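Local coordinates for zinc chaperone AztD (Citrobacter koseri, PDB 6CMK), which acts as a periplasmic zinc chaperone that hands one zinc ion directly to the solute-binding protein AztC of the AztABCD zinc transport system, at residues Trp36-Ala41 with Ile51-Gly56; Asp32-Arg37 with Val357-Ile362; Ser94-His99 with Val396-Ser401; Ala60-Lys65 with Pro112-Leu117. One frame throughout, in Å; residues are numbered along the deposited sequence.

In the fold
All four contacts involve the first blade of a beta propeller, whose sheet combines N-terminal strands with strand 392-403 from the C-terminal end. Interaction 1 is the buried hairpin pairing within that blade and the one contact of the four with direct hydrogen bonds across it. Interactions 2 and 3, also buried, pack the blade against a neighbouring blade apiece: at 357-362 the surface of an indole meets a beta turn, and at 94-99 a phenyl ring meets a glycine backbone. Trp36 and Arg37 lie in both interactions 1 and 2. Interaction 4 joins the same two blades as interaction 3, but at the surface, with apolar packing along the outer strands.

Interaction 1 of 4, residues Trp36-Ala41 with Ile51-Gly56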
loop_
_atom_site.group_PDB
_atom_site.type_symbol
_atom_site.label_atom_id
_atom_site.label_comp_id
_atom_site.label_asym_id
_atom_site.label_seq_id
_atom_site.Cartn_x
_atom_site.Cartn_y
_atom_site.Cartn_z
ATOM N N TRP B 36 12.757 5.461 10.327
ATOM C CA TRP B 36 12.158 6.681 9.807
ATOM C C TRP B 36 13.218 7.773 9.766
ATOM O O TRP B 36 14.066 7.859 10.659
ATOM C CB TRP B 36 10.988 7.165 10.661
ATOM C CG TRP B 36 9.770 6.267 10.685
ATOM C CD1 TRP B 36 9.636 5.090 11.356
ATOM C CD2 TRP B 36 8.514 6.512 10.050
ATOM N NE1 TRP B 36 8.375 4.574 11.175
ATOM C CE2 TRP B 36 7.666 5.427 10.370
ATOM C CE3 TRP B 36 8.022 7.528 9.236
ATOM C CZ2 TRP B 36 6.364 5.346 9.909
ATOM C CZ3 TRP B 36 6.723 7.440 8.780
ATOM C CH2 TRP B 36 5.913 6.354 9.118
ATOM N N ARG B 37 13.149 8.620 8.741
ATOM C CA ARG B 37 14.142 9.663 8.531
ATOM C C ARG B 37 13.466 10.983 8.214
ATOM O O ARG B 37 12.454 11.022 7.509
ATOM C CB ARG B 37 15.095 9.268 7.409
ATOM C CG ARG B 37 16.012 8.156 7.844
ATOM C CD ARG B 37 16.805 7.565 6.711
ATOM N NE ARG B 37 17.615 6.463 7.205
ATOM C CZ ARG B 37 18.503 5.798 6.483
ATOM N NH1 ARG B 37 18.698 6.113 5.214
ATOM N NH2 ARG B 37 19.196 4.812 7.036
ATOM N N LEU B 38 14.024 12.053 8.771
ATOM C CA LEU B 38 13.624 13.416 8.471
ATOM C C LEU B 38 14.574 14.012 7.449
ATOM O O LEU B 38 15.787 13.799 7.513
ATOM C CB LEU B 38 13.654 14.299 9.719
ATOM C CG LEU B 38 12.957 13.771 10.967
ATOM C CD1 LEU B 38 13.186 14.738 12.140
ATOM C CD2 LEU B 38 11.489 13.579 10.683
ATOM N N PHE B 39 14.019 14.800 6.540
ATOM C CA PHE B 39 14.799 15.584 5.595
ATOM C C PHE B 39 14.412 17.036 5.802
ATOM O O PHE B 39 13.231 17.382 5.708
ATOM C CB PHE B 39 14.544 15.102 4.165
ATOM C CG PHE B 39 14.971 13.684 3.954
ATOM C CD1 PHE B 39 14.173 12.647 4.394
ATOM C CD2 PHE B 39 16.195 13.389 3.386
ATOM C CE1 PHE B 39 14.568 11.339 4.244
ATOM C CE2 PHE B 39 16.597 12.077 3.229
ATOM C CZ PHE B 39 15.783 11.057 3.660
ATOM N N ILE B 40 15.399 17.871 6.128
ATOM C CA ILE B 40 15.148 19.213 6.634
ATOM C C ILE B 40 15.975 20.196 5.824
ATOM O O ILE B 40 17.207 20.092 5.779
ATOM C CB ILE B 40 15.484 19.340 8.126
ATOM C CG1 ILE B 40 14.797 18.240 8.944
ATOM C CG2 ILE B 40 15.054 20.700 8.635
ATOM C CD1 ILE B 40 15.780 17.400 9.709
ATOM N N ALA B 41 15.304 21.161 5.217
ATOM C CA ALA B 41 15.964 22.187 4.428
ATOM C C ALA B 41 16.146 23.457 5.251
ATOM O O ALA B 41 15.232 23.895 5.956
ATOM C CB ALA B 41 15.163 22.500 3.163
ATOM N N ILE B 51 18.109 13.327 9.271
ATOM C CA ILE B 51 18.146 13.013 10.690
ATOM C C ILE B 51 17.344 11.743 10.903
ATOM O O ILE B 51 16.293 11.553 10.285
ATOM C CB ILE B 51 17.590 14.188 11.518
ATOM C CG1 ILE B 51 18.580 15.362 11.417
ATOM C CG2 ILE B 51 17.318 13.790 12.976
ATOM C CD1 ILE B 51 18.279 16.539 12.316
ATOM N N ASP B 52 17.858 10.865 11.757
ATOM C CA ASP B 52 17.092 9.704 12.193
ATOM C C ASP B 52 15.932 10.182 13.057
ATOM O O ASP B 52 16.146 10.788 14.110
ATOM C CB ASP B 52 17.995 8.743 12.963
ATOM C CG ASP B 52 17.303 7.438 13.328
ATOM O OD1 ASP B 52 16.062 7.399 13.486
ATOM O OD2 ASP B 52 18.020 6.429 13.459
ATOM N N ALA B 53 14.705 9.935 12.603
ATOM C CA ALA B 53 13.544 10.484 13.295
ATOM C C ALA B 53 13.362 9.868 14.676
ATOM O O ALA B 53 12.766 10.492 15.560
ATOM C CB ALA B 53 12.278 10.262 12.469
ATOM N N LEU B 54 13.845 8.644 14.878
ATOM C CA LEU B 54 13.523 7.931 16.109
ATOM C C LEU B 54 14.411 8.355 17.280
ATOM O O LEU B 54 13.977 8.273 18.435
ATOM C CB LEU B 54 13.608 6.421 15.856
ATOM C CG LEU B 54 12.833 5.933 14.618
ATOM C CD1 LEU B 54 12.846 4.415 14.511
ATOM C CD2 LEU B 54 11.390 6.438 14.591
ATOM N N ASP B 55 15.633 8.827 17.022
ATOM C CA ASP B 55 16.497 9.297 18.102
ATOM C C ASP B 55 17.215 10.607 17.800
ATOM O O ASP B 55 17.967 11.089 18.655
ATOM C CB ASP B 55 17.541 8.226 18.464
ATOM C CG ASP B 55 18.517 7.956 17.339
ATOM O OD1 ASP B 55 18.414 8.603 16.277
ATOM O OD2 ASP B 55 19.399 7.096 17.524
ATOM N N GLY B 56 17.030 11.189 16.621
ATOM C CA GLY B 56 17.526 12.520 16.367
ATOM C C GLY B 56 18.970 12.633 15.937
ATOM O O GLY B 56 19.473 13.759 15.846
HETATM O O HOH W 1 15.206 5.303 12.029
#
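The indole of Trp36 meets Leu54 obliquely, with CD1 lying 3.9 Å from Leu54 CD2, while its two faces are left to other parts of the chain: the backbone at Asp359 lies over one and that of Gly400 against the opposite one. The contact belongs to a beta hairpin of the propeller's first blade, where strands 32-42 and 47-52 run antiparallel. A second flat group, the carboxylate of Asp52, closes an Asx turn. With CG anti to the backbone N (chi1 -174°), OD1 is placed to accept the N-H of Leu54, at 2.9 Å, on its anti side and 28° out of the carboxylate plane. The same oxygen takes a bond from a water that in turn accepts from Trp36 N, so the start of the turn is tied to the facing strand.

Leu38 and Ile51 form the hydrogen-bonded pair, exchanging bonds in both directions: Leu38 N to Ile51 O is 2.8 Å and Ile51 N to Leu38 O is 3.0 Å. Arg37 and Asp52 form the adjacent non-hydrogen-bonded pair on the other face of the sheet; the guanidinium is directed away from Asp52, and its NH1 bonds to the carbonyl oxygens of Ser94 and Asp110. Opposite, an apolar row develops: Ile40 CD1 touches Ile51 CD1 at 3.7 Å, and Leu38 CD2 reaches Ala53 CB at 3.8 Å. Where the second strand gives way to the turn, Ala53 N still bonds to Trp36 O at 2.9 Å, its nitrogen 40° out of the carbonyl plane.

Interaction 2 of 4, residues Asp32-Arg37 with Val357-Ile362; sequences DVTAWR and VADNKI
Asp359 lies across one face of the Trp36 indole, and most of the tight packing is concentrated there. Its backbone N sits 3.2 Å above the ring plane, over the centre of the indole, and its CB makes a CH-pi contact with the five-membered ring, 3.6 Å from the centroid and 18° off the normal. Alongside, towards the six-membered ring, Ala358 CB comes within 3.5 Å of Trp36 CE3. A type II' turn from Ala358 to Lys361 makes this possible: Asp359 takes its first corner, with a positive phi, and the turn lays a short run of backbone nearly flat on the aromatic surface. Two hydrogen bonds between Ala358 and Lys361 hold the turn closed, but none passes directly between the two segments.

The looser side is at the ring edge. Here a water in the indole plane accepts from Trp36 NE1 at 2.8 Å and donates to Asp359 OD1 at 3.1 Å, linking two groups that do not bond directly, since the carboxylate lies above the ring and the N-H points along its plane. With CG anti to the backbone N (chi1 -159°), the carboxylate is carried toward NE1, its plane only 18° from the indole's. Thr34 CG2, also at the edge and in plane, merely brushes Asp359 OD2 at 4.1 Å, and His347 of the second subunit packs on both residues. The turn connects strands 355-358 and 361-366 of the last blade that the chain completes by itself. Strand 32-42 belongs to the adjoining blade and is flanked in its sheet by strands 392-403 and 47-52.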
loop_
_atom_site.group_PDB
_atom_site.type_symbol
_atom_site.label_atom_id
_atom_site.label_comp_id
_atom_site.label_asym_id
_atom_site.label_seq_id
_atom_site.Cartn_x
_atom_site.Cartn_y
_atom_site.Cartn_z
ATOM N N ASP B 32 13.168 -7.653 12.838
ATOM C CA ASP B 32 12.112 -6.703 12.505
ATOM C C ASP B 32 12.641 -5.300 12.770
ATOM O O ASP B 32 12.999 -4.978 13.908
ATOM C CB ASP B 32 10.868 -6.995 13.348
ATOM C CG ASP B 32 9.601 -6.514 12.705
ATOM O OD1 ASP B 32 9.390 -5.285 12.653
ATOM O OD2 ASP B 32 8.814 -7.372 12.254
ATOM N N VAL B 33 12.700 -4.467 11.732
ATOM C CA VAL B 33 13.400 -3.192 11.814
ATOM C C VAL B 33 12.436 -2.062 11.502
ATOM O O VAL B 33 11.729 -2.100 10.488
ATOM C CB VAL B 33 14.607 -3.140 10.865
ATOM C CG1 VAL B 33 15.281 -1.774 10.957
ATOM C CG2 VAL B 33 15.577 -4.248 11.220
ATOM N N THR B 34 12.434 -1.059 12.372
ATOM C CA THR B 34 11.692 0.182 12.198
ATOM C C THR B 34 12.683 1.276 11.838
ATOM O O THR B 34 13.721 1.417 12.490
ATOM C CB THR B 34 10.939 0.564 13.479
ATOM O OG1 THR B 34 9.962 -0.437 13.791
ATOM C CG2 THR B 34 10.241 1.906 13.321
ATOM N N ALA B 35 12.373 2.048 10.804
ATOM C CA ALA B 35 13.293 3.109 10.414
ATOM C C ALA B 35 12.505 4.257 9.815
ATOM O O ALA B 35 11.682 4.049 8.916
ATOM C CB ALA B 35 14.344 2.606 9.417
ATOM N N TRP B 36 12.757 5.461 10.327
ATOM C CA TRP B 36 12.158 6.681 9.807
ATOM C C TRP B 36 13.218 7.773 9.766
ATOM O O TRP B 36 14.066 7.859 10.659
ATOM C CB TRP B 36 10.988 7.165 10.661
ATOM C CG TRP B 36 9.770 6.267 10.685
ATOM C CD1 TRP B 36 9.636 5.090 11.356
ATOM C CD2 TRP B 36 8.514 6.512 10.050
ATOM N NE1 TRP B 36 8.375 4.574 11.175
ATOM C CE2 TRP B 36 7.666 5.427 10.370
ATOM C CE3 TRP B 36 8.022 7.528 9.236
ATOM C CZ2 TRP B 36 6.364 5.346 9.909
ATOM C CZ3 TRP B 36 6.723 7.440 8.780
ATOM C CH2 TRP B 36 5.913 6.354 9.118
ATOM N N ARG B 37 13.149 8.620 8.741
ATOM C CA ARG B 37 14.142 9.663 8.531
ATOM C C ARG B 37 13.466 10.983 8.214
ATOM O O ARG B 37 12.454 11.022 7.509
ATOM C CB ARG B 37 15.095 9.268 7.409
ATOM C CG ARG B 37 16.012 8.156 7.844
ATOM C CD ARG B 37 16.805 7.565 6.711
ATOM N NE ARG B 37 17.615 6.463 7.205
ATOM C CZ ARG B 37 18.503 5.798 6.483
ATOM N NH1 ARG B 37 18.698 6.113 5.214
ATOM N NH2 ARG B 37 19.196 4.812 7.036
ATOM N N VAL B 357 5.313 14.289 10.162
ATOM C CA VAL B 357 4.900 13.168 11.005
ATOM C C VAL B 357 5.733 11.946 10.643
ATOM O O VAL B 357 5.872 11.618 9.462
ATOM C CB VAL B 357 3.402 12.844 10.844
ATOM C CG1 VAL B 357 2.999 11.740 11.826
ATOM C CG2 VAL B 357 2.545 14.079 11.063
ATOM N N ALA B 358 6.268 11.265 11.658
ATOM C CA ALA B 358 6.993 10.014 11.468
ATOM C C ALA B 358 6.641 9.076 12.610
ATOM O O ALA B 358 6.750 9.455 13.779
ATOM C CB ALA B 358 8.510 10.226 11.424
ATOM N N ASP B 359 6.225 7.855 12.264
ATOM C CA ASP B 359 5.901 6.805 13.237
ATOM C C ASP B 359 4.848 7.369 14.188
ATOM O O ASP B 359 3.776 7.786 13.723
ATOM C CB ASP B 359 7.196 6.319 13.897
ATOM C CG ASP B 359 7.062 4.939 14.506
ATOM O OD1 ASP B 359 6.125 4.205 14.125
ATOM O OD2 ASP B 359 7.889 4.588 15.369
ATOM N N ASN B 360 5.100 7.415 15.489
ATOM C CA ASN B 360 4.115 7.910 16.443
ATOM C C ASN B 360 4.506 9.273 17.001
ATOM O O ASN B 360 4.162 9.615 18.134
ATOM C CB ASN B 360 3.930 6.889 17.560
ATOM C CG ASN B 360 3.419 5.558 17.036
ATOM O OD1 ASN B 360 2.712 5.504 16.019
ATOM N ND2 ASN B 360 3.781 4.474 17.715
ATOM N N LYS B 361 5.221 10.061 16.201
ATOM C CA LYS B 361 5.735 11.350 16.627
ATOM C C LYS B 361 5.402 12.422 15.599
ATOM O O LYS B 361 5.318 12.162 14.389
ATOM C CB LYS B 361 7.253 11.303 16.835
ATOM C CG LYS B 361 7.675 10.459 18.012
ATOM C CD LYS B 361 9.176 10.262 18.026
ATOM C CE LYS B 361 9.658 9.740 19.368
ATOM N NZ LYS B 361 11.141 9.803 19.487
ATOM N N ILE B 362 5.235 13.636 16.107
ATOM C CA ILE B 362 5.028 14.832 15.308
ATOM C C ILE B 362 6.240 15.734 15.488
ATOM O O ILE B 362 6.756 15.882 16.603
ATOM C CB ILE B 362 3.740 15.570 15.716
ATOM C CG1 ILE B 362 2.527 14.634 15.623
ATOM C CG2 ILE B 362 3.531 16.786 14.816
ATOM C CD1 ILE B 362 1.300 15.194 16.316
HETATM O O HOH W 2 7.089 2.206 12.009
#

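Interaction 3 of 4, residues Ser94-His99 with Val396-Ser401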
loop_
_atom_site.group_PDB
_atom_site.type_symbol
_atom_site.label_atom_id
_atom_site.label_comp_id
_atom_site.label_asym_id
_atom_site.label_seq_id
_atom_site.Cartn_x
_atom_site.Cartn_y
_atom_site.Cartn_z
ATOM N N SER B 94 16.466 8.236 -0.251
ATOM C CA SER B 94 16.247 8.312 1.187
ATOM C C SER B 94 16.993 7.219 1.933
ATOM O O SER B 94 17.331 7.389 3.113
ATOM C CB SER B 94 14.760 8.207 1.479
ATOM O OG SER B 94 14.311 6.887 1.216
ATOM N N GLY B 95 17.235 6.092 1.279
ATOM C CA GLY B 95 17.852 4.960 1.922
ATOM C C GLY B 95 16.882 4.043 2.627
ATOM O O GLY B 95 17.322 3.127 3.329
ATOM N N ILE B 96 15.578 4.273 2.494
ATOM C CA ILE B 96 14.561 3.395 3.060
ATOM C C ILE B 96 13.604 3.021 1.943
ATOM O O ILE B 96 13.007 3.900 1.312
ATOM C CB ILE B 96 13.797 4.046 4.226
ATOM C CG1 ILE B 96 14.765 4.407 5.359
ATOM C CG2 ILE B 96 12.714 3.086 4.723
ATOM C CD1 ILE B 96 14.141 5.217 6.495
ATOM N N ALA B 97 13.456 1.722 1.696
ATOM C CA ALA B 97 12.535 1.247 0.686
ATOM C C ALA B 97 11.908 -0.055 1.163
ATOM O O ALA B 97 12.465 -0.763 2.007
ATOM C CB ALA B 97 13.244 1.056 -0.664
ATOM N N PHE B 98 10.733 -0.354 0.623
ATOM C CA PHE B 98 9.959 -1.507 1.050
ATOM C C PHE B 98 9.599 -2.420 -0.111
ATOM O O PHE B 98 9.583 -2.020 -1.281
ATOM C CB PHE B 98 8.678 -1.075 1.755
ATOM C CG PHE B 98 8.924 -0.302 3.011
ATOM C CD1 PHE B 98 9.214 -0.955 4.200
ATOM C CD2 PHE B 98 8.881 1.088 2.996
ATOM C CE1 PHE B 98 9.434 -0.237 5.380
ATOM C CE2 PHE B 98 9.103 1.804 4.163
ATOM C CZ PHE B 98 9.387 1.147 5.345
ATOM N N HIS B 99 9.337 -3.676 0.244
ATOM C CA HIS B 99 8.752 -4.657 -0.658
ATOM C C HIS B 99 7.455 -5.166 -0.048
ATOM O O HIS B 99 7.438 -5.585 1.116
ATOM C CB HIS B 99 9.705 -5.822 -0.907
ATOM C CG HIS B 99 11.010 -5.416 -1.507
ATOM N ND1 HIS B 99 11.142 -5.073 -2.835
ATOM C CD2 HIS B 99 12.243 -5.296 -0.961
ATOM C CE1 HIS B 99 12.400 -4.757 -3.080
ATOM N NE2 HIS B 99 13.089 -4.886 -1.960
ATOM N N VAL B 396 10.279 16.990 5.509
ATOM C CA VAL B 396 9.477 15.832 5.130
ATOM C C VAL B 396 10.062 14.612 5.829
ATOM O O VAL B 396 11.216 14.606 6.260
ATOM C CB VAL B 396 9.402 15.597 3.601
ATOM C CG1 VAL B 396 8.708 16.775 2.911
ATOM C CG2 VAL B 396 10.792 15.336 3.011
ATOM N N ALA B 397 9.236 13.573 5.950
ATOM C CA ALA B 397 9.603 12.349 6.653
ATOM C C ALA B 397 9.193 11.132 5.836
ATOM O O ALA B 397 8.129 11.130 5.215
ATOM C CB ALA B 397 8.922 12.264 8.024
ATOM N N VAL B 398 10.023 10.091 5.864
ATOM C CA VAL B 398 9.683 8.805 5.259
ATOM C C VAL B 398 9.998 7.697 6.255
ATOM O O VAL B 398 10.745 7.884 7.217
ATOM C CB VAL B 398 10.442 8.540 3.933
ATOM C CG1 VAL B 398 10.176 9.647 2.920
ATOM C CG2 VAL B 398 11.945 8.355 4.171
ATOM N N GLY B 399 9.437 6.522 6.004
ATOM C CA GLY B 399 9.815 5.367 6.793
ATOM C C GLY B 399 8.636 4.469 7.095
ATOM O O GLY B 399 7.543 4.635 6.562
ATOM N N GLY B 400 8.889 3.519 7.985
ATOM C CA GLY B 400 7.961 2.450 8.346
ATOM C C GLY B 400 8.731 1.315 9.008
ATOM O O GLY B 400 9.768 1.534 9.620
ATOM N N SER B 401 8.230 0.093 8.847
ATOM C CA SER B 401 8.965 -1.040 9.394
ATOM C C SER B 401 8.778 -2.252 8.493
ATOM O O SER B 401 7.842 -2.326 7.696
ATOM C CB SER B 401 8.532 -1.356 10.834
ATOM O OG SER B 401 7.289 -2.037 10.871
#
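Phe98 directs its ring at the main chain of Gly399, Gly400 and Ser401, and this ring-to-backbone packing forms the largest share of the contact. Gly399 C lies at the ring edge, near its plane, 3.8 Å from Phe98 CZ. Gly400 CA approaches the same CZ obliquely at 3.6 Å; with no side chain on that carbon, the ring can settle directly on the strand. Farther along, Phe98 CE1 passes 3.5 Å from Ser401 O.

Aliphatic contacts are sparser. Ile96 CG2 rests 4.2 Å from Gly399 CA, and Val398 CG2, placed between its backbone N and carbonyl carbon (chi1 of CG1 -57°), touches Ser94 CB at 3.9 Å.

Hydrogen bonds lie within or outside the segments, never across. Ser94 OG accepts from Ile96 N at 3.2 Å in an ST turn and also bonds to Gly76 O, while Ser401 OG pairs with Trp348 N of the second subunit. A MES molecule, probably from the crystallisation liquor, bonds to Ser401 N close to Phe98, whose side chain is about 7 Å from that of zinc ligand Asp106.

The two short strand segments cross at 42° at an interface between propeller blades: strand 392-403 is paired with 32-42 in one, and strand 88-100 lies between 78-83 and 105-109 in the next.

Interaction 4 of 4, residues Ala60-Lys65 with Pro112-Leu117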
loop_
_atom_site.group_PDB
_atom_site.type_symbol
_atom_site.label_atom_id
_atom_site.label_comp_id
_atom_site.label_asym_id
_atom_site.label_seq_id
_atom_site.Cartn_x
_atom_site.Cartn_y
_atom_site.Cartn_z
ATOM N N ALA B 60 23.255 12.656 7.599
ATOM C CA ALA B 60 23.915 13.225 6.432
ATOM C C ALA B 60 23.594 14.705 6.331
ATOM O O ALA B 60 22.555 15.169 6.811
ATOM C CB ALA B 60 23.487 12.517 5.139
ATOM N N THR B 61 24.514 15.433 5.711
ATOM C CA THR B 61 24.295 16.802 5.273
ATOM C C THR B 61 24.613 16.852 3.788
ATOM O O THR B 61 25.691 16.424 3.367
ATOM C CB THR B 61 25.173 17.786 6.048
ATOM O OG1 THR B 61 24.881 17.690 7.444
ATOM C CG2 THR B 61 24.930 19.211 5.588
ATOM N N PHE B 62 23.672 17.346 2.996
ATOM C CA PHE B 62 23.856 17.476 1.560
ATOM C C PHE B 62 23.919 18.946 1.196
ATOM O O PHE B 62 23.044 19.728 1.584
ATOM C CB PHE B 62 22.724 16.804 0.789
ATOM C CG PHE B 62 22.652 15.335 1.002
ATOM C CD1 PHE B 62 23.762 14.539 0.785
ATOM C CD2 PHE B 62 21.483 14.748 1.436
ATOM C CE1 PHE B 62 23.705 13.177 0.987
ATOM C CE2 PHE B 62 21.419 13.391 1.636
ATOM C CZ PHE B 62 22.532 12.602 1.417
ATOM N N ASN B 63 24.945 19.311 0.448
ATOM C CA ASN B 63 25.052 20.658 -0.083
ATOM C C ASN B 63 24.474 20.678 -1.490
ATOM O O ASN B 63 24.859 19.870 -2.344
ATOM C CB ASN B 63 26.506 21.129 -0.073
ATOM C CG ASN B 63 27.099 21.118 1.320
ATOM O OD1 ASN B 63 26.691 21.896 2.183
ATOM N ND2 ASN B 63 28.052 20.225 1.554
ATOM N N VAL B 64 23.531 21.586 -1.716
ATOM C CA VAL B 64 22.924 21.752 -3.028
ATOM C C VAL B 64 23.225 23.179 -3.470
ATOM O O VAL B 64 24.120 23.828 -2.916
ATOM C CB VAL B 64 21.416 21.424 -2.996
ATOM C CG1 VAL B 64 21.207 19.941 -2.705
ATOM C CG2 VAL B 64 20.668 22.266 -1.965
ATOM N N LYS B 65 22.497 23.681 -4.465
ATOM C CA LYS B 65 22.863 24.955 -5.072
ATOM C C LYS B 65 22.140 26.140 -4.439
ATOM O O LYS B 65 22.732 27.217 -4.300
ATOM C CB LYS B 65 22.589 24.909 -6.581
ATOM C CG LYS B 65 22.971 26.189 -7.326
ATOM C CD LYS B 65 22.667 26.101 -8.824
ATOM C CE LYS B 65 22.742 27.478 -9.484
ATOM N NZ LYS B 65 22.239 27.478 -10.888
ATOM N N PRO B 112 21.503 7.351 3.247
ATOM C CA PRO B 112 20.937 8.304 2.289
ATOM C C PRO B 112 22.040 8.822 1.382
ATOM O O PRO B 112 23.208 8.871 1.765
ATOM C CB PRO B 112 20.364 9.412 3.184
ATOM C CG PRO B 112 21.225 9.354 4.417
ATOM C CD PRO B 112 21.552 7.900 4.611
ATOM N N LYS B 113 21.675 9.182 0.155
ATOM C CA LYS B 113 22.688 9.684 -0.760
ATOM C C LYS B 113 22.085 10.631 -1.787
ATOM O O LYS B 113 20.905 10.540 -2.145
ATOM C CB LYS B 113 23.420 8.532 -1.461
ATOM C CG LYS B 113 22.566 7.699 -2.399
ATOM C CD LYS B 113 23.361 6.528 -2.958
ATOM C CE LYS B 113 22.458 5.471 -3.578
ATOM N NZ LYS B 113 21.662 4.725 -2.562
ATOM N N LEU B 114 22.919 11.554 -2.247
ATOM C CA LEU B 114 22.547 12.429 -3.346
ATOM C C LEU B 114 22.635 11.641 -4.642
ATOM O O LEU B 114 23.671 11.039 -4.940
ATOM C CB LEU B 114 23.476 13.639 -3.404
ATOM C CG LEU B 114 22.949 15.015 -3.011
ATOM C CD1 LEU B 114 24.087 16.015 -3.129
ATOM C CD2 LEU B 114 21.780 15.447 -3.876
ATOM N N LEU B 115 21.555 11.629 -5.393
ATOM C CA LEU B 115 21.561 10.937 -6.666
ATOM C C LEU B 115 22.082 11.852 -7.759
ATOM O O LEU B 115 22.115 13.080 -7.601
ATOM C CB LEU B 115 20.159 10.454 -7.005
ATOM C CG LEU B 115 19.671 9.275 -6.162
ATOM C CD1 LEU B 115 18.177 9.092 -6.338
ATOM C CD2 LEU B 115 20.422 7.987 -6.498
ATOM N N PRO B 116 22.534 11.278 -8.880
ATOM C CA PRO B 116 23.024 12.123 -9.980
ATOM C C PRO B 116 21.923 12.872 -10.707
ATOM O O PRO B 116 22.225 13.860 -11.391
ATOM C CB PRO B 116 23.728 11.122 -10.908
ATOM C CG PRO B 116 23.083 9.810 -10.612
ATOM C CD PRO B 116 22.745 9.843 -9.145
ATOM N N LEU B 117 20.668 12.437 -10.594
ATOM C CA LEU B 117 19.585 13.107 -11.299
ATOM C C LEU B 117 19.425 14.535 -10.804
ATOM O O LEU B 117 19.164 14.768 -9.616
ATOM C CB LEU B 117 18.265 12.359 -11.126
ATOM C CG LEU B 117 17.074 13.098 -11.758
ATOM C CD1 LEU B 117 17.155 13.017 -13.264
ATOM C CD2 LEU B 117 15.762 12.521 -11.314
#
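Phe62 spans the gap to strand 113-120, and its ring can be traced atom by atom. The bond from CA to CB is directed toward that strand, and with CG beside the backbone N (chi1 -63°) the ring is carried across to Lys113 and Leu114. CG, the first ring atom, lies 4.0 Å from Leu114 CG. CD1 meets the same branch point slightly closer, at 3.9 Å. CE1 passes beyond the leucine side chain to lie 3.7 Å from the backbone N of Leu114, approached obliquely. At the tip, CZ sits 3.6 Å from Lys113 CA, and the carbonyl of Pro112 stands at the ring edge near its plane, with Pro112 O 3.8 Å from CZ. Leu114 slides past the phenyl in the opposite direction.

This is packing between consecutive propeller blades near their outer rims: strand 58-63 is an outermost strand of the first blade, and strand 113-120 pairs with 88-100 in the second. No hydrogen bond joins the segments. Their axes run about 30° apart with a closest approach of 8.3 Å, a spacing that side chains must fill. Val50, from the strand next to 58-63, touches Phe62 and Pro112, and Ile92 touches Phe62 from the second blade. On one flank of the ring, Ala60 CB meets Pro112 CG at 4.0 Å. On the other, Leu114 CD1 reaches Asn63 O, also at 4.0 Å, while the side chains of Asn63 and Lys113 leave their backbones directed away from the contact.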